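Local coordinates for putative Lipoprotein (PDB 3U24) that is of unknown function but binds zinc and calcium ions and belongs to the DUF885 family, in a clan of metallopeptidase-like proteins, at residues Glu57-Ala62 / Pro153-Ala158; Asp117-Asn122 / Leu168-Leu173; Arg143-Arg148 / Ala204-Arg209; Gly180-Phe185 / Lys215-His220. One frame throughout, in Å; residues are numbered along the deposited sequence.

Contact 1. Residues Glu57-Ala62 / Pro153-Ala158. With ZN (zinc ion), chain K; EDO (1,2-ethanediol), chain Y.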
# COMPACT_ATOMS: atom_id res chain seq x y z
N GLU A 57 5.10 -19.89 13.89
CA GLU A 57 6.16 -19.26 14.70
C GLU A 57 5.54 -18.69 15.96
O GLU A 57 4.48 -18.10 15.91
CB GLU A 57 6.86 -18.13 13.93
CG GLU A 57 7.41 -18.57 12.57
CD GLU A 57 6.51 -18.17 11.38
OE1 GLU A 57 5.26 -18.32 11.48
OE2 GLU A 57 7.04 -17.71 10.35
N ILE A 58 6.17 -18.93 17.10
CA ILE A 58 5.72 -18.39 18.36
C ILE A 58 6.47 -17.08 18.54
O ILE A 58 7.72 -17.05 18.51
CB ILE A 58 5.97 -19.35 19.53
CG1 ILE A 58 5.16 -20.64 19.33
CG2 ILE A 58 5.57 -18.72 20.87
CD1 ILE A 58 5.78 -21.88 19.93
N PRO A 59 5.75 -15.97 18.66
CA PRO A 59 6.44 -14.67 18.67
C PRO A 59 6.88 -14.33 20.08
O PRO A 59 6.35 -13.45 20.70
CB PRO A 59 5.36 -13.72 18.16
CG PRO A 59 4.08 -14.34 18.66
CD PRO A 59 4.29 -15.82 18.81
N ASP A 60 7.83 -15.08 20.60
CA ASP A 60 8.41 -14.85 21.92
C ASP A 60 9.83 -14.33 21.78
O ASP A 60 10.31 -14.06 20.69
CB ASP A 60 8.39 -16.15 22.75
CG ASP A 60 9.16 -17.30 22.08
OD1 ASP A 60 10.09 -17.04 21.24
OD2 ASP A 60 8.81 -18.47 22.39
N GLU A 61 10.51 -14.21 22.91
CA GLU A 61 11.84 -13.63 22.94
C GLU A 61 12.86 -14.46 22.17
O GLU A 61 13.75 -13.89 21.53
CB GLU A 61 12.28 -13.44 24.38
CG GLU A 61 13.63 -12.74 24.51
CD GLU A 61 14.05 -12.65 25.95
OE1 GLU A 61 14.35 -13.72 26.53
OE2 GLU A 61 14.07 -11.53 26.51
N ALA A 62 12.74 -15.78 22.18
CA ALA A 62 13.65 -16.60 21.36
C ALA A 62 13.48 -16.27 19.89
O ALA A 62 14.44 -16.28 19.14
CB ALA A 62 13.43 -18.09 21.59
N PRO A 153 -2.27 -22.12 21.45
CA PRO A 153 -2.26 -21.60 22.85
C PRO A 153 -0.96 -20.91 23.17
O PRO A 153 -0.93 -19.84 23.79
CB PRO A 153 -2.41 -22.87 23.68
CG PRO A 153 -3.31 -23.72 22.82
CD PRO A 153 -2.81 -23.49 21.40
N ALA A 154 0.13 -21.51 22.71
CA ALA A 154 1.47 -20.93 22.97
C ALA A 154 1.65 -19.57 22.33
O ALA A 154 2.28 -18.70 22.87
CB ALA A 154 2.56 -21.86 22.49
N TYR A 155 1.13 -19.43 21.12
CA TYR A 155 1.20 -18.19 20.36
C TYR A 155 0.56 -17.08 21.18
O TYR A 155 1.15 -16.06 21.31
CB TYR A 155 0.47 -18.36 19.03
CG TYR A 155 0.44 -17.14 18.16
CD1 TYR A 155 -0.51 -16.15 18.35
CD2 TYR A 155 1.38 -16.96 17.17
CE1 TYR A 155 -0.53 -15.01 17.55
CE2 TYR A 155 1.38 -15.81 16.34
CZ TYR A 155 0.42 -14.84 16.54
OH TYR A 155 0.40 -13.71 15.74
N TYR A 156 -0.65 -17.28 21.70
CA TYR A 156 -1.31 -16.22 22.44
C TYR A 156 -0.75 -16.03 23.88
O TYR A 156 -0.76 -14.89 24.37
CB TYR A 156 -2.83 -16.41 22.42
CG TYR A 156 -3.48 -16.14 21.05
CD1 TYR A 156 -3.59 -14.86 20.57
CD2 TYR A 156 -3.98 -17.17 20.27
CE1 TYR A 156 -4.15 -14.59 19.33
CE2 TYR A 156 -4.56 -16.93 19.02
CZ TYR A 156 -4.62 -15.62 18.56
OH TYR A 156 -5.21 -15.32 17.36
N ALA A 157 -0.29 -17.10 24.53
CA ALA A 157 0.52 -16.95 25.78
C ALA A 157 1.74 -16.04 25.54
O ALA A 157 2.02 -15.18 26.38
CB ALA A 157 0.97 -18.31 26.38
N ALA A 158 2.45 -16.26 24.43
CA ALA A 158 3.59 -15.40 24.06
C ALA A 158 3.15 -13.93 23.86
O ALA A 158 3.83 -12.97 24.28
CB ALA A 158 4.28 -15.93 22.78
ZN ZN K . 15.04 -12.98 28.79
C1 EDO Y . 1.53 -27.01 22.34
O1 EDO Y . 0.29 -27.35 21.68
C2 EDO Y . 1.63 -25.57 22.90
O2 EDO Y . 0.52 -24.70 22.56
O HOH W 1 12.65 -12.41 29.52
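P59 lies over one face of the Y155 ring, and the two side chains cross at about a right angle. P59 CG is 4.2 Å from the centroid of the Y155 ring and 25° off the ring normal, displaced toward the rim. This is a CH-pi contact. P59 CD also meets Y155 CD2 at 3.5 Å. E57 O sits at the edge of the same ring, in its plane, 3.5 Å from Y155 CD2. With CG anti to the backbone N (chi1 179°), chi2 of -84° turns that face to the proline. Its OH is hydrogen-bonded to N122 N, which anchors the far end of the ring.

Beside this pair the contact is aliphatic. I58 CG2 packs on A158 CB at 3.6 Å, and I58 CD1 reaches A154 CB at 4.1 Å. I58 thus bridges two alanines about one helical turn apart. P59 is the centre of an inverse gamma turn. D60 then forms the N-cap of helix 61-79, its OD1 accepting from G63 N. In the first turn, E61 OE1 binds a zinc ion at 2.5 Å. This surface contact lays the loop before helix 61-79 against helix 152-162, which in turn meets helix 200-234 through P153 and Y156.

Contact 2. Residues Asp117-Asn122 / Leu168-Leu173. With EDO (1,2-ethanediol), chain S; ACY (acetic acid), chain Q; EDO (1,2-ethanediol), chain P.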
# COMPACT_ATOMS: atom_id res chain seq x y z
N ASP A 117 1.53 -2.88 20.17
CA ASP A 117 0.46 -3.12 19.17
C ASP A 117 -0.06 -4.56 19.29
O ASP A 117 0.51 -5.48 18.68
CB ASP A 117 0.96 -2.87 17.76
CG ASP A 117 -0.07 -3.21 16.70
OD1 ASP A 117 -1.22 -3.60 17.01
OD2 ASP A 117 0.27 -3.10 15.52
N PRO A 118 -1.11 -4.76 20.10
CA PRO A 118 -1.60 -6.12 20.26
C PRO A 118 -2.23 -6.65 19.00
O PRO A 118 -2.41 -7.86 18.89
CB PRO A 118 -2.66 -6.00 21.39
CG PRO A 118 -2.24 -4.79 22.16
CD PRO A 118 -1.67 -3.86 21.10
N SER A 119 -2.54 -5.79 18.03
CA SER A 119 -3.12 -6.30 16.82
C SER A 119 -2.12 -7.10 15.99
O SER A 119 -2.52 -7.85 15.10
CB SER A 119 -3.77 -5.20 15.97
OG SER A 119 -2.80 -4.49 15.24
N SER A 120 -0.83 -6.97 16.26
CA SER A 120 0.16 -7.79 15.54
C SER A 120 0.13 -9.31 15.96
O SER A 120 0.74 -10.15 15.29
CB SER A 120 1.55 -7.16 15.67
OG SER A 120 1.94 -6.98 17.01
N TYR A 121 -0.65 -9.66 16.99
CA TYR A 121 -0.83 -11.03 17.40
C TYR A 121 -2.21 -11.55 17.00
O TYR A 121 -3.24 -11.27 17.63
CB TYR A 121 -0.63 -11.16 18.89
CG TYR A 121 0.71 -10.64 19.33
CD1 TYR A 121 1.82 -11.44 19.26
CD2 TYR A 121 0.88 -9.34 19.76
CE1 TYR A 121 3.06 -10.98 19.64
CE2 TYR A 121 2.11 -8.87 20.16
CZ TYR A 121 3.19 -9.71 20.11
OH TYR A 121 4.45 -9.31 20.49
N ASN A 122 -2.22 -12.33 15.93
CA ASN A 122 -3.48 -12.89 15.38
C ASN A 122 -3.12 -14.04 14.43
O ASN A 122 -2.41 -13.84 13.45
CB ASN A 122 -4.26 -11.80 14.62
CG ASN A 122 -5.68 -12.25 14.20
OD1 ASN A 122 -6.01 -13.46 14.14
ND2 ASN A 122 -6.53 -11.25 13.89
N LEU A 168 -4.45 2.21 23.21
CA LEU A 168 -5.84 1.83 23.27
C LEU A 168 -6.30 1.39 21.88
O LEU A 168 -7.04 0.41 21.73
CB LEU A 168 -6.72 3.01 23.73
CG LEU A 168 -8.23 2.74 23.63
CD1 LEU A 168 -8.59 1.53 24.50
CD2 LEU A 168 -9.05 4.02 23.96
N GLU A 169 -5.91 2.16 20.88
CA GLU A 169 -6.43 1.93 19.52
C GLU A 169 -6.01 0.55 18.96
O GLU A 169 -6.81 -0.15 18.34
CB GLU A 169 -5.95 3.05 18.57
CG GLU A 169 -6.59 4.42 18.87
CD GLU A 169 -6.00 5.14 20.11
OE1 GLU A 169 -5.01 4.66 20.74
OE2 GLU A 169 -6.53 6.22 20.46
N HIS A 170 -4.76 0.15 19.17
CA HIS A 170 -4.33 -1.11 18.59
C HIS A 170 -4.91 -2.26 19.36
O HIS A 170 -5.12 -3.35 18.81
CB HIS A 170 -2.79 -1.19 18.47
CG HIS A 170 -2.21 -0.18 17.49
ND1 HIS A 170 -1.92 1.08 17.85
CD2 HIS A 170 -1.94 -0.27 16.11
CE1 HIS A 170 -1.44 1.76 16.78
NE2 HIS A 170 -1.46 0.94 15.71
N THR A 171 -5.19 -2.04 20.65
CA THR A 171 -5.80 -3.09 21.45
C THR A 171 -7.24 -3.32 21.00
O THR A 171 -7.70 -4.48 20.94
CB THR A 171 -5.72 -2.81 22.96
OG1 THR A 171 -4.38 -2.43 23.35
CG2 THR A 171 -6.15 -4.03 23.77
N GLU A 172 -7.92 -2.24 20.59
CA GLU A 172 -9.29 -2.32 20.15
C GLU A 172 -9.29 -3.03 18.83
O GLU A 172 -10.15 -3.85 18.54
CB GLU A 172 -9.91 -0.91 19.97
CG GLU A 172 -10.29 -0.19 21.26
CD GLU A 172 -10.70 1.30 21.09
OE1 GLU A 172 -10.18 2.08 20.21
OE2 GLU A 172 -11.53 1.73 21.93
N LEU A 173 -8.34 -2.69 18.00
CA LEU A 173 -8.23 -3.37 16.72
C LEU A 173 -7.98 -4.90 16.92
O LEU A 173 -8.62 -5.74 16.29
CB LEU A 173 -7.17 -2.72 15.85
CG LEU A 173 -7.02 -3.27 14.43
CD1 LEU A 173 -8.31 -3.15 13.57
CD2 LEU A 173 -5.79 -2.65 13.76
C1 EDO S . 0.05 -10.44 11.58
O1 EDO S . -0.19 -11.67 12.27
C2 EDO S . -0.87 -9.31 12.09
O2 EDO S . -2.26 -9.54 11.80
C ACY Q . 2.10 -0.23 13.49
O ACY Q . 0.93 0.18 13.68
OXT ACY Q . 2.92 0.32 12.68
CH3 ACY Q . 2.55 -1.45 14.22
C1 EDO P . 0.03 -14.85 10.76
O1 EDO P . -1.38 -14.94 11.02
C2 EDO P . 0.89 -15.41 11.91
O2 EDO P . 0.81 -16.83 11.90
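D117 OD1 is gripped by S119 and rests against H170. S119 OG donates to it at 2.5 Å, on the syn lone pair of D117 OD1. S119 N adds a weak bond to D117 OD1 at 2.8 Å. The carboxylate is turned 55° from the imidazole plane, and D117 OD1 comes to H170 CB at 3.2 Å. CG of D117 is placed opposite the backbone N (chi1 176°), which brings the side chain across H170 at about a right angle. Were D117 an alanine, the S119 hydroxyl and amide would probably lose this acceptor, and a gap would be likely beside H170.

D117 O is held twice as well, by S120 N and by S120 OG. The S120 OG bond is 2.7 Å long and lies nearly along the C=O axis of D117. P118 adds apolar bulk: its CG touches T171 OG1 at 3.4 Å, and that hydroxyl is itself bonded to T167 O. S119 OG meets L173 CD2 at 3.8 Å. No hydrogen bond crosses between the two segments. H170 is fixed by other partners, with ND1 bonded to T167 OG1 and NE2 to L516 O. W116 meets its ring edge-to-face. The D117 side chain makes a weak Asx turn that leads into a short 3-10 turn, and this turn docks on the start of helix 168-179 in a largely helical fold.

Contact 3. Residues Arg143-Arg148 / Ala204-Arg209. With EDO (1,2-ethanediol), chain P.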
# COMPACT_ATOMS: atom_id res chain seq x y z
N ARG A 143 -3.92 -30.91 6.32
CA ARG A 143 -2.82 -31.43 7.12
C ARG A 143 -1.92 -30.29 7.57
O ARG A 143 -1.38 -30.35 8.68
CB ARG A 143 -2.02 -32.47 6.37
CG ARG A 143 -2.76 -33.80 6.29
CD ARG A 143 -2.06 -34.88 5.45
NE ARG A 143 -2.81 -36.12 5.56
CZ ARG A 143 -3.28 -36.84 4.53
NH1 ARG A 143 -3.05 -36.50 3.27
NH2 ARG A 143 -3.98 -37.94 4.76
N SER A 144 -1.75 -29.27 6.73
CA SER A 144 -1.00 -28.08 7.14
C SER A 144 -1.70 -27.37 8.30
O SER A 144 -1.07 -26.99 9.31
CB SER A 144 -0.76 -27.11 5.97
OG SER A 144 0.21 -27.68 5.08
N VAL A 145 -3.00 -27.20 8.17
CA VAL A 145 -3.80 -26.58 9.22
C VAL A 145 -3.79 -27.46 10.50
O VAL A 145 -3.65 -26.94 11.63
CB VAL A 145 -5.26 -26.42 8.73
CG1 VAL A 145 -6.17 -26.02 9.88
CG2 VAL A 145 -5.29 -25.40 7.60
N LEU A 146 -3.93 -28.78 10.32
CA LEU A 146 -3.86 -29.69 11.45
C LEU A 146 -2.59 -29.41 12.28
O LEU A 146 -2.70 -29.20 13.48
CB LEU A 146 -3.96 -31.17 11.00
CG LEU A 146 -3.92 -32.31 12.03
CD1 LEU A 146 -5.04 -32.15 13.05
CD2 LEU A 146 -4.03 -33.64 11.30
N ALA A 147 -1.42 -29.33 11.62
CA ALA A 147 -0.14 -29.12 12.30
C ALA A 147 -0.03 -27.70 12.84
O ALA A 147 0.48 -27.47 13.95
CB ALA A 147 1.06 -29.46 11.36
N ARG A 148 -0.52 -26.73 12.07
CA ARG A 148 -0.38 -25.33 12.46
C ARG A 148 -1.19 -24.96 13.72
O ARG A 148 -0.88 -24.00 14.42
CB ARG A 148 -0.73 -24.42 11.26
CG ARG A 148 -0.34 -22.95 11.38
CD ARG A 148 -0.87 -22.12 10.19
NE ARG A 148 -0.37 -20.76 10.24
CZ ARG A 148 0.81 -20.39 9.74
NH1 ARG A 148 1.59 -21.28 9.08
NH2 ARG A 148 1.21 -19.13 9.86
N ALA A 204 -10.22 -36.90 13.99
CA ALA A 204 -10.45 -36.80 15.42
C ALA A 204 -9.40 -35.89 16.04
O ALA A 204 -9.70 -35.10 16.89
CB ALA A 204 -10.45 -38.20 16.08
N LEU A 205 -8.15 -36.00 15.59
CA LEU A 205 -7.10 -35.12 16.06
C LEU A 205 -7.43 -33.65 15.72
O LEU A 205 -7.18 -32.71 16.52
CB LEU A 205 -5.79 -35.49 15.42
CG LEU A 205 -4.56 -34.67 15.86
CD1 LEU A 205 -4.37 -34.70 17.39
CD2 LEU A 205 -3.30 -35.11 15.08
N PHE A 206 -7.98 -33.46 14.53
CA PHE A 206 -8.33 -32.14 14.06
C PHE A 206 -9.35 -31.54 15.03
O PHE A 206 -9.24 -30.38 15.42
CB PHE A 206 -8.90 -32.18 12.64
CG PHE A 206 -8.94 -30.83 11.98
CD1 PHE A 206 -9.87 -29.89 12.36
CD2 PHE A 206 -8.04 -30.50 10.99
CE1 PHE A 206 -9.90 -28.63 11.78
CE2 PHE A 206 -8.06 -29.23 10.42
CZ PHE A 206 -9.01 -28.30 10.81
N LYS A 207 -10.34 -32.33 15.41
CA LYS A 207 -11.40 -31.83 16.28
C LYS A 207 -10.85 -31.46 17.68
O LYS A 207 -11.13 -30.38 18.22
CB LYS A 207 -12.53 -32.87 16.39
CG LYS A 207 -13.75 -32.41 17.17
CD LYS A 207 -14.34 -31.04 16.71
CE LYS A 207 -15.60 -30.59 17.48
NZ LYS A 207 -15.86 -29.11 17.36
N THR A 208 -10.05 -32.37 18.23
CA THR A 208 -9.38 -32.12 19.50
C THR A 208 -8.58 -30.80 19.38
O THR A 208 -8.75 -29.90 20.19
CB THR A 208 -8.47 -33.32 19.85
OG1 THR A 208 -9.26 -34.53 19.97
CG2 THR A 208 -7.66 -33.06 21.17
N ARG A 209 -7.73 -30.66 18.37
CA ARG A 209 -6.94 -29.44 18.28
C ARG A 209 -7.78 -28.20 18.05
O ARG A 209 -7.44 -27.14 18.54
CB ARG A 209 -5.89 -29.54 17.19
CG ARG A 209 -4.73 -30.39 17.62
CD ARG A 209 -3.55 -30.22 16.68
NE ARG A 209 -2.53 -31.15 17.11
CZ ARG A 209 -1.64 -31.72 16.32
NH1 ARG A 209 -1.59 -31.46 15.00
NH2 ARG A 209 -0.78 -32.59 16.86
C1 EDO P . 0.03 -14.85 10.76
O1 EDO P . -1.38 -14.94 11.02
C2 EDO P . 0.89 -15.41 11.91
O2 EDO P . 0.81 -16.83 11.90
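Segments 143-148 and 204-209 are helical and cross at 42°, with axes 9.8 Å apart and CA atoms closest at L146 and F206. L146 is the main side chain of the contact. Its CG is anti to the backbone N (chi1 180°), which helps bring its end to the other helix; L146 CD1 comes 3.4 Å from F206 CA. L146 CD1 also touches L205 CG at 3.8 Å. The L146 and L205 side chains cross at about a right angle. This is helix-helix packing at a moderate crossing angle, with L146 set among L205, F206 and R209. V145 CG1 approaches the F206 ring obliquely, 3.8 Å from F206 CZ. One hydrogen bond joins the helices. R209 NH1 donates to L146 O at 2.9 Å, with an angle of 153° at the hydrogen. L146 O lies close to the guanidinium plane, while the donor stands well above the carbonyl plane, not on a lone pair. This carbonyl is in the last turn of helix 138-148, so the positive charge probably suits the helix end. L205 CD2 lies over one guanidinium face of R209. F206 also packs on L189 and V193 of helix 187-195.

Contact 4. Residues Gly180-Phe185 / Lys215-His220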
# COMPACT_ATOMS: atom_id res chain seq x y z
N GLY A 180 -12.68 -11.90 14.34
CA GLY A 180 -12.77 -12.37 12.96
C GLY A 180 -12.09 -13.70 12.73
O GLY A 180 -12.34 -14.36 11.73
N ALA A 181 -11.24 -14.14 13.67
CA ALA A 181 -10.62 -15.47 13.53
C ALA A 181 -11.69 -16.57 13.35
O ALA A 181 -11.43 -17.57 12.66
CB ALA A 181 -9.69 -15.80 14.68
N PHE A 182 -12.88 -16.38 13.92
CA PHE A 182 -13.95 -17.38 13.79
C PHE A 182 -14.62 -17.46 12.44
O PHE A 182 -15.36 -18.39 12.20
CB PHE A 182 -14.97 -17.24 14.92
CG PHE A 182 -14.39 -17.64 16.24
CD1 PHE A 182 -14.06 -18.96 16.48
CD2 PHE A 182 -14.05 -16.68 17.18
CE1 PHE A 182 -13.47 -19.34 17.69
CE2 PHE A 182 -13.49 -17.04 18.38
CZ PHE A 182 -13.17 -18.37 18.64
N SER A 183 -14.35 -16.55 11.53
CA SER A 183 -14.80 -16.76 10.18
C SER A 183 -13.83 -17.73 9.42
O SER A 183 -14.12 -18.17 8.33
CB SER A 183 -14.93 -15.43 9.47
OG SER A 183 -13.66 -14.97 9.19
N VAL A 184 -12.69 -18.04 10.04
CA VAL A 184 -11.74 -19.03 9.53
C VAL A 184 -11.92 -20.31 10.33
O VAL A 184 -12.12 -21.39 9.76
CB VAL A 184 -10.29 -18.49 9.65
CG1 VAL A 184 -9.26 -19.55 9.23
CG2 VAL A 184 -10.11 -17.20 8.84
N PHE A 185 -11.89 -20.21 11.67
CA PHE A 185 -12.13 -21.35 12.55
C PHE A 185 -13.64 -21.56 12.72
O PHE A 185 -14.20 -21.33 13.79
CB PHE A 185 -11.39 -21.22 13.89
CG PHE A 185 -9.89 -21.25 13.73
CD1 PHE A 185 -9.22 -22.45 13.59
CD2 PHE A 185 -9.16 -20.08 13.62
CE1 PHE A 185 -7.83 -22.47 13.40
CE2 PHE A 185 -7.79 -20.10 13.40
CZ PHE A 185 -7.12 -21.29 13.28
N LYS A 215 -10.95 -22.46 22.22
CA LYS A 215 -10.85 -22.08 23.62
C LYS A 215 -9.75 -21.00 23.83
O LYS A 215 -10.00 -19.99 24.45
CB LYS A 215 -10.58 -23.32 24.45
CG LYS A 215 -10.39 -23.09 25.94
CD LYS A 215 -10.02 -24.40 26.68
CE LYS A 215 -10.04 -24.22 28.20
NZ LYS A 215 -11.41 -23.78 28.63
N ALA A 216 -8.55 -21.24 23.29
CA ALA A 216 -7.45 -20.31 23.45
C ALA A 216 -7.75 -18.95 22.81
O ALA A 216 -7.37 -17.93 23.35
CB ALA A 216 -6.15 -20.89 22.88
N ILE A 217 -8.40 -18.94 21.65
CA ILE A 217 -8.69 -17.69 20.96
C ILE A 217 -9.71 -16.94 21.79
O ILE A 217 -9.47 -15.80 22.09
CB ILE A 217 -9.16 -17.88 19.51
CG1 ILE A 217 -8.02 -18.51 18.68
CG2 ILE A 217 -9.61 -16.55 18.90
CD1 ILE A 217 -8.40 -19.00 17.31
N ASN A 218 -10.78 -17.61 22.23
CA ASN A 218 -11.78 -16.98 23.05
C ASN A 218 -11.23 -16.45 24.36
O ASN A 218 -11.60 -15.36 24.76
CB ASN A 218 -12.96 -17.90 23.33
CG ASN A 218 -13.94 -17.97 22.17
OD1 ASN A 218 -14.44 -19.06 21.85
ND2 ASN A 218 -14.26 -16.82 21.56
N GLU A 219 -10.35 -17.19 25.02
CA GLU A 219 -9.71 -16.70 26.25
C GLU A 219 -8.81 -15.51 25.96
O GLU A 219 -8.77 -14.59 26.72
CB GLU A 219 -8.93 -17.80 26.99
CG GLU A 219 -9.85 -18.87 27.59
CD GLU A 219 -9.11 -20.10 28.14
OE1 GLU A 219 -7.88 -20.26 27.89
OE2 GLU A 219 -9.79 -20.91 28.84
N HIS A 220 -8.11 -15.52 24.85
CA HIS A 220 -7.33 -14.33 24.49
C HIS A 220 -8.21 -13.11 24.23
O HIS A 220 -7.88 -12.02 24.63
CB HIS A 220 -6.42 -14.61 23.34
CG HIS A 220 -5.49 -13.47 23.02
ND1 HIS A 220 -4.39 -13.20 23.75
CD2 HIS A 220 -5.52 -12.55 22.00
CE1 HIS A 220 -3.78 -12.13 23.23
NE2 HIS A 220 -4.46 -11.74 22.16
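I217 is the bump of this contact, and A181, F182 and F185 form the hollow that receives it. The nearest CA atoms, A181 and I217, are 8.0 Å apart, so side chains fill the space between the backbones. The two branches of I217 go to different walls. I217 CG2 lies 3.9 Å from F182 CE2 and 4.3 Å from A181 CB. I217 CD1 reaches F185 CD2 at 3.9 Å, and those two side chains cross at about a right angle. A181 forms the small third wall beside the two rings.

N218, one residue on, flanks the hollow. Its amide is turned only 22° from the F182 ring plane, and N218 ND2 comes to F182 CE2 at 3.3 Å. The approach is oblique. F182 CG is anti to the carbonyl carbon (chi1 -69°), and from there the ring reaches across to the helix. It also touches S214 and I221 of helix 200-234. With F182 cut back to an alanine, I217 CG2 would probably lose one wall and the N218 amide the ring it leans on.

The hollow is shaped by a tight turn. G180 O accepts from S183 N and S183 OG, and A181 O accepts from V184 N and F185 N. F127 meets the F185 ring edge-to-face and continues the apolar layer. No hydrogen bond joins the two segments. The chemistry therefore implies a join held by apolar fit, with the amide of exposed N218 at its outer margin.

In the fold
Contact 1 is a surface contact, contacts 2 and 3 are partly buried, and contact 4 is buried. Contacts 3 and 4 both use helix 200-234 and lie with centres about 15 Å apart. Contacts 1 and 2 touch directly: Y155 of one reaches N122 of the other. Contact 1 also meets contact 4, where Y156 packs on H220 and I217. Polar chemistry varies with place. Only contact 3 has a hydrogen bond across its segments. Contact 2 keeps its polar bonds inside one turn. Contact 4 is mainly apolar. Contact 1 combines an aromatic face with aliphatic packing, next to a zinc-binding residue.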